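Local coordinates for beta-ketoacyl-[acyl-carrier-protein] synthase FabY (Pseudomonas aeruginosa, PDB 4CW4), which catalyses the condensation of acetyl-CoA with malonyl-ACP to form acetoacetyl-ACP, the primer of fatty acid synthesis, at residues 372-375 with 376-379; 295-298 with 299-303; 209-212 with 213-217. All blocks are in the same frame, centred on the assembly; numbering follows the deposited sequence.

Interaction 1: 372-375 with 376-379; sequences LMDD and ELAL
Asp374 meets Leu377 where strand 366-374 gives way to helix 375-381; Asp374 is the N-cap residue, and its carboxylate caps that helix. Leu377 N donates to Asp374 OD1 over 2.9 Å, with an N-H...O angle of 162°, and approaches from above the carboxylate plane. The first torsion makes this possible: CG sits between the backbone N and the carbonyl carbon (chi1 69°), which folds the carboxylate back over the first turn. Asp374 OD2 rests 3.5 Å from Leu377 CB and is turned to Arg306, with which it forms a salt bridge; the carboxylate thus serves the helix start and Arg306 together. The carbonyl of Asp374 takes the N-H of Ala378 in the first regular helix bond.

Met373 contributes the apolar half. Its chain runs extended beyond CG and passes obliquely by Leu377, bringing SD to 4.0 Å from Leu377 CD2. Nearer the main chain, Met373 CB stands 4.4 Å from Ala378 CB, a looser contact. The carboxylate of Asp375 is hydrogen-bonded to His563 and Leu9 N and forms a salt bridge with Arg562.

Around this junction, strand 366-374 is paired with strands 10-19 and 307-314; Leu372 and Asp374 lie against Ile300 of helix 288-301, Ala378 touches Val11, and Leu377 packs on Val307.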
loop_
_atom_site.group_PDB
_atom_site.type_symbol
_atom_site.label_atom_id
_atom_site.label_comp_id
_atom_site.label_asym_id
_atom_site.label_seq_id
_atom_site.Cartn_x
_atom_site.Cartn_y
_atom_site.Cartn_z
ATOM N N LEU A 372 13.423 -0.717 16.040
ATOM C CA LEU A 372 14.825 -0.650 15.662
ATOM C C LEU A 372 15.427 0.659 16.134
ATOM O O LEU A 372 14.769 1.709 16.117
ATOM C CB LEU A 372 14.989 -0.709 14.137
ATOM C CG LEU A 372 14.285 -1.855 13.415
ATOM C CD1 LEU A 372 14.525 -1.767 11.913
ATOM C CD2 LEU A 372 14.765 -3.206 13.977
ATOM N N MET A 373 16.696 0.597 16.522
ATOM C CA MET A 373 17.481 1.804 16.732
ATOM C C MET A 373 18.818 1.642 16.063
ATOM O O MET A 373 19.286 0.532 15.904
ATOM C CB MET A 373 17.735 2.051 18.217
ATOM C CG MET A 373 16.535 2.446 19.013
ATOM S SD MET A 373 16.964 2.738 20.740
ATOM C CE MET A 373 15.343 3.272 21.322
ATOM N N ASP A 374 19.449 2.748 15.699
ATOM C CA ASP A 374 20.857 2.669 15.348
ATOM C C ASP A 374 21.687 2.269 16.570
ATOM O O ASP A 374 21.303 2.488 17.719
ATOM C CB ASP A 374 21.372 3.970 14.738
ATOM C CG ASP A 374 21.446 5.108 15.725
ATOM O OD1 ASP A 374 22.499 5.268 16.410
ATOM O OD2 ASP A 374 20.457 5.859 15.803
ATOM N N ASP A 375 22.839 1.681 16.306
ATOM C CA ASP A 375 23.682 1.151 17.360
ATOM C C ASP A 375 24.167 2.197 18.349
ATOM O O ASP A 375 24.310 1.912 19.532
ATOM C CB ASP A 375 24.883 0.394 16.775
ATOM C CG ASP A 375 25.777 1.254 15.899
ATOM O OD1 ASP A 375 25.303 1.753 14.866
ATOM O OD2 ASP A 375 26.989 1.361 16.186
ATOM N N GLU A 376 24.436 3.396 17.873
ATOM C CA GLU A 376 24.951 4.435 18.751
ATOM C C GLU A 376 23.881 4.881 19.749
ATOM O O GLU A 376 24.155 5.033 20.943
ATOM C CB GLU A 376 25.446 5.603 17.903
ATOM C CG GLU A 376 26.122 6.704 18.671
ATOM C CD GLU A 376 26.738 7.714 17.735
ATOM O OE1 GLU A 376 25.995 8.557 17.188
ATOM O OE2 GLU A 376 27.968 7.651 17.536
ATOM N N LEU A 377 22.658 5.092 19.264
ATOM C CA LEU A 377 21.567 5.474 20.145
ATOM C C LEU A 377 21.252 4.340 21.135
ATOM O O LEU A 377 20.992 4.589 22.315
ATOM C CB LEU A 377 20.316 5.832 19.323
ATOM C CG LEU A 377 19.115 6.277 20.151
ATOM C CD1 LEU A 377 19.401 7.582 20.893
ATOM C CD2 LEU A 377 17.865 6.379 19.294
ATOM N N ALA A 378 21.238 3.097 20.658
ATOM C CA ALA A 378 20.990 1.953 21.541
ATOM C C ALA A 378 22.017 1.929 22.677
ATOM O O ALA A 378 21.673 1.740 23.835
ATOM C CB ALA A 378 21.023 0.657 20.756
ATOM N N LEU A 379 23.267 2.159 22.314
ATOM C CA LEU A 379 24.369 2.180 23.274
ATOM C C LEU A 379 24.133 3.271 24.322
ATOM O O LEU A 379 24.246 3.041 25.526
ATOM C CB LEU A 379 25.689 2.439 22.530
ATOM C CG LEU A 379 26.987 2.184 23.301
ATOM C CD1 LEU A 379 27.323 0.682 23.296
ATOM C CD2 LEU A 379 28.133 3.015 22.720
#

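Interaction 2: 295-298 with 299-303; sequences KGID and VITSG
Val299 packs against Lys295 one turn back in the last two turns of helix 288-301, which closes with a Schellman motif at Gly303. Val299 N donates to Lys295 O, and both valine methyls lie against that same oxygen; CG1 is also 4.0 Å from Lys295 CE, and Val299 CG2 presses to 3.2 Å from Gly296 O. The lysine chain, bent at its second torsion, crosses the valine at about a right angle, and its NZ goes on to Gln294 of the second subunit. Asp298 OD2 likewise reaches across the dimer interface, to Gln304 of the second subunit.

At Ile300 the backbone bond from N to Gly296 O is stretched to 3.3 Å, and Ile300 CG1 is 3.5 Å from Gly296 O. Thr301 follows with a straight bond from N to Ile297 O (2.9 Å, 168°). Its CG2 lies alongside Ile297 CG2, both pointing the same way. Its hydroxyl, placed between the backbone N and the carbonyl carbon (chi1 61°), is turned back toward the preceding turn, where a water joins OG1 to Asp298 O.

Ser302 grips Asp298 O twice: Ser302 N and Ser302 OG, the latter at 2.9 Å, come to that oxygen from opposite faces of the carbonyl plane. The serine hydroxyl also bonds to Gln304 of the same chain. Gly303, with phi 88°, then leaves the helix and returns its N-H to the last turn, Gly303 N lying 3.1 Å from Ile300 O.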
loop_
_atom_site.group_PDB
_atom_site.type_symbol
_atom_site.label_atom_id
_atom_site.label_comp_id
_atom_site.label_asym_id
_atom_site.label_seq_id
_atom_site.Cartn_x
_atom_site.Cartn_y
_atom_site.Cartn_z
ATOM N N LYS A 295 12.917 -0.672 3.984
ATOM C CA LYS A 295 12.860 0.761 4.186
ATOM C C LYS A 295 13.416 1.146 5.564
ATOM O O LYS A 295 14.179 2.113 5.687
ATOM C CB LYS A 295 11.422 1.241 3.992
ATOM C CG LYS A 295 11.196 2.732 4.152
ATOM C CD LYS A 295 11.581 3.509 2.920
ATOM C CE LYS A 295 11.508 4.999 3.218
ATOM N NZ LYS A 295 11.839 5.832 2.045
ATOM N N GLY A 296 13.066 0.383 6.590
ATOM C CA GLY A 296 13.561 0.673 7.924
ATOM C C GLY A 296 15.065 0.605 8.031
ATOM O O GLY A 296 15.676 1.467 8.657
ATOM N N ILE A 297 15.660 -0.426 7.439
ATOM C CA ILE A 297 17.104 -0.588 7.461
ATOM C C ILE A 297 17.731 0.567 6.708
ATOM O O ILE A 297 18.710 1.168 7.151
ATOM C CB ILE A 297 17.522 -1.916 6.781
ATOM C CG1 ILE A 297 17.083 -3.112 7.620
ATOM C CG2 ILE A 297 19.035 -1.953 6.509
ATOM C CD1 ILE A 297 17.117 -4.397 6.792
ATOM N N ASP A 298 17.154 0.897 5.566
ATOM C CA ASP A 298 17.761 1.918 4.732
ATOM C C ASP A 298 17.754 3.285 5.396
ATOM O O ASP A 298 18.733 4.020 5.267
ATOM C CB ASP A 298 17.111 1.961 3.368
ATOM C CG ASP A 298 17.513 0.781 2.506
ATOM O OD1 ASP A 298 18.390 -0.026 2.925
ATOM O OD2 ASP A 298 16.973 0.679 1.401
ATOM N N VAL A 299 16.684 3.638 6.102
ATOM C CA VAL A 299 16.647 4.931 6.752
ATOM C C VAL A 299 17.621 4.992 7.921
ATOM O O VAL A 299 18.121 6.084 8.233
ATOM C CB VAL A 299 15.233 5.376 7.188
ATOM C CG1 VAL A 299 14.330 5.498 5.976
ATOM C CG2 VAL A 299 14.613 4.431 8.159
ATOM N N ILE A 300 17.937 3.846 8.538
ATOM C CA ILE A 300 18.916 3.861 9.616
ATOM C C ILE A 300 20.310 3.962 9.041
ATOM O O ILE A 300 21.100 4.785 9.482
ATOM C CB ILE A 300 18.776 2.626 10.540
ATOM C CG1 ILE A 300 17.500 2.775 11.381
ATOM C CG2 ILE A 300 19.977 2.478 11.451
ATOM C CD1 ILE A 300 17.111 1.547 12.141
ATOM N N THR A 301 20.616 3.163 8.028
ATOM C CA THR A 301 21.979 3.163 7.497
ATOM C C THR A 301 22.304 4.491 6.777
ATOM O O THR A 301 23.454 4.932 6.764
ATOM C CB THR A 301 22.247 1.926 6.591
ATOM O OG1 THR A 301 21.368 1.929 5.460
ATOM C CG2 THR A 301 22.038 0.641 7.362
ATOM N N SER A 302 21.291 5.150 6.222
ATOM C CA SER A 302 21.507 6.422 5.536
ATOM C C SER A 302 21.492 7.618 6.491
ATOM O O SER A 302 21.822 8.735 6.090
ATOM C CB SER A 302 20.449 6.643 4.460
ATOM O OG SER A 302 19.198 6.879 5.067
ATOM N N GLY A 303 21.099 7.404 7.738
ATOM C CA GLY A 303 21.102 8.479 8.713
ATOM C C GLY A 303 19.875 9.332 8.791
ATOM O O GLY A 303 19.866 10.353 9.491
HETATM O O HOH W 1 20.758 3.405 2.889
#

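Interaction 3: 209-212 with 213-217; sequences DWKT and IVDNV
Val214 lies over one face of the Trp210 indole, one turn on in the short helix 210-215. Its CG2 is 3.6 Å from the centroid of the five-membered ring and 25° off the normal, a CH-pi contact displaced toward the rim, with NE1 the nearest ring atom. Trp210 has CG opposite its backbone N (chi1 -179°), which sends the ring forward along the helix, toward the next turn, so that Ile213 and Val214, three and four residues on, reach it. Ile213 crosses the indole at about a right angle, with Ile213 CD1 3.8 Å from Trp210 CE3 and Ile213 CG2 close to Trp210 CZ3. The indole is thus bordered by two branched side chains, while its N-H is bonded to Leu273 O and the ring packs on Val307, Ile309 and Ile222.

Lys211, Asp215 and Asp209 form a looser, polar side. Lys211, bent at chi2 and chi4, curls its ammonium group to Asp215, forming a salt bridge of 3.2 Å from NZ to OD2 through the syn lone pair of that oxygen; the bond to OD1 is weak. Asp215 OD1 is also held by Ser623. At the start, exposed Asp209 is the N-cap, its OD1 accepting from Lys211 N at 3.0 Å. The far end is firmly bonded: Asn216 ND2 donates to Thr212 O over 2.8 Å, with the carbonyl oxygen nearly in the amide plane, and Asn216 packs on Leu377 and Leu381.

Chemically, then, this is an amphipathic turn: the apolar face seats the helix on the strands, whereas the ends are closed by side chains, Asp209 satisfying an early N-H and Asn216 a late carbonyl. Because Lys211 lies at the surface, its ion pair with Asp215 is probably well screened by solvent.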
loop_
_atom_site.group_PDB
_atom_site.type_symbol
_atom_site.label_atom_id
_atom_site.label_comp_id
_atom_site.label_asym_id
_atom_site.label_seq_id
_atom_site.Cartn_x
_atom_site.Cartn_y
_atom_site.Cartn_z
ATOM N N ASP A 209 11.181 4.558 28.597
ATOM C CA ASP A 209 10.077 5.501 28.466
ATOM C C ASP A 209 10.115 6.098 27.052
ATOM O O ASP A 209 11.157 6.555 26.600
ATOM C CB ASP A 209 10.210 6.595 29.546
ATOM C CG ASP A 209 8.983 7.509 29.671
ATOM O OD1 ASP A 209 8.196 7.668 28.720
ATOM O OD2 ASP A 209 8.825 8.102 30.763
ATOM N N TRP A 210 8.994 6.077 26.339
ATOM C CA TRP A 210 8.949 6.651 24.993
ATOM C C TRP A 210 9.424 8.111 25.018
ATOM O O TRP A 210 10.129 8.548 24.113
ATOM C CB TRP A 210 7.546 6.543 24.374
ATOM C CG TRP A 210 7.485 7.110 22.966
ATOM C CD1 TRP A 210 6.765 8.194 22.551
ATOM C CD2 TRP A 210 8.189 6.636 21.807
ATOM N NE1 TRP A 210 6.972 8.417 21.213
ATOM C CE2 TRP A 210 7.848 7.480 20.734
ATOM C CE3 TRP A 210 9.074 5.582 21.572
ATOM C CZ2 TRP A 210 8.362 7.300 19.451
ATOM C CZ3 TRP A 210 9.575 5.405 20.297
ATOM C CH2 TRP A 210 9.222 6.261 19.255
ATOM N N LYS A 211 9.070 8.845 26.069
ATOM C CA LYS A 211 9.539 10.225 26.222
ATOM C C LYS A 211 11.064 10.341 26.207
ATOM O O LYS A 211 11.613 11.276 25.629
ATOM C CB LYS A 211 9.001 10.840 27.515
ATOM C CG LYS A 211 9.546 12.230 27.794
ATOM C CD LYS A 211 8.471 13.130 28.340
ATOM C CE LYS A 211 9.028 14.495 28.768
ATOM N NZ LYS A 211 9.810 15.186 27.714
ATOM N N THR A 212 11.742 9.407 26.857
ATOM C CA THR A 212 13.191 9.420 26.888
ATOM C C THR A 212 13.762 9.236 25.487
ATOM O O THR A 212 14.738 9.895 25.097
ATOM C CB THR A 212 13.736 8.312 27.808
ATOM O OG1 THR A 212 13.206 8.478 29.122
ATOM C CG2 THR A 212 15.248 8.371 27.888
ATOM N N ILE A 213 13.160 8.322 24.732
ATOM C CA ILE A 213 13.589 8.080 23.355
ATOM C C ILE A 213 13.424 9.350 22.508
ATOM O O ILE A 213 14.372 9.805 21.866
ATOM C CB ILE A 213 12.834 6.879 22.741
ATOM C CG1 ILE A 213 13.218 5.609 23.518
ATOM C CG2 ILE A 213 13.130 6.749 21.226
ATOM C CD1 ILE A 213 12.350 4.384 23.175
ATOM N N VAL A 214 12.238 9.941 22.543
ATOM C CA VAL A 214 11.964 11.146 21.763
ATOM C C VAL A 214 12.912 12.293 22.152
ATOM O O VAL A 214 13.410 13.007 21.273
ATOM C CB VAL A 214 10.495 11.577 21.928
ATOM C CG1 VAL A 214 10.218 12.826 21.139
ATOM C CG2 VAL A 214 9.562 10.467 21.461
ATOM N N ASP A 215 13.171 12.455 23.453
ATOM C CA ASP A 215 14.052 13.516 23.966
ATOM C C ASP A 215 15.504 13.360 23.469
ATOM O O ASP A 215 16.300 14.304 23.535
ATOM C CB ASP A 215 14.095 13.491 25.504
ATOM C CG ASP A 215 12.916 14.194 26.164
ATOM O OD1 ASP A 215 12.143 14.906 25.492
ATOM O OD2 ASP A 215 12.779 14.026 27.398
ATOM N N ASN A 216 15.850 12.160 23.003
ATOM C CA ASN A 216 17.217 11.870 22.586
ATOM C C ASN A 216 17.482 11.910 21.088
ATOM O O ASN A 216 18.596 11.631 20.664
ATOM C CB ASN A 216 17.673 10.526 23.150
ATOM C CG ASN A 216 18.255 10.653 24.545
ATOM O OD1 ASN A 216 19.468 10.794 24.718
ATOM N ND2 ASN A 216 17.392 10.625 25.543
ATOM N N VAL A 217 16.475 12.268 20.294
ATOM C CA VAL A 217 16.635 12.364 18.839
ATOM C C VAL A 217 15.946 13.630 18.324
ATOM O O VAL A 217 15.200 14.272 19.063
ATOM C CB VAL A 217 16.082 11.099 18.120
ATOM C CG1 VAL A 217 16.825 9.851 18.600
ATOM C CG2 VAL A 217 14.589 10.937 18.327
#

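In the fold
Interactions 1 and 2 are buried and interaction 3 lies at the surface, yet interaction 1 touches both others: Ile300 of interaction 2 packs on Leu372 and Asp374, while Ile213 and Val217 of interaction 3 meet Met373 and Leu377. Interactions 2 and 3 stay about 9 Å apart at their nearest atoms. All three lie in the ketosynthase region, away from the active site. Aspartates cap the helix starts in interactions 1 and 3, the first with a salt bridge to Arg306 and the second exposed; interaction 2 is a helix end closed by glycine and serine. It also contacts the second subunit extensively, whereas the segments of interaction 3 touch no other chain.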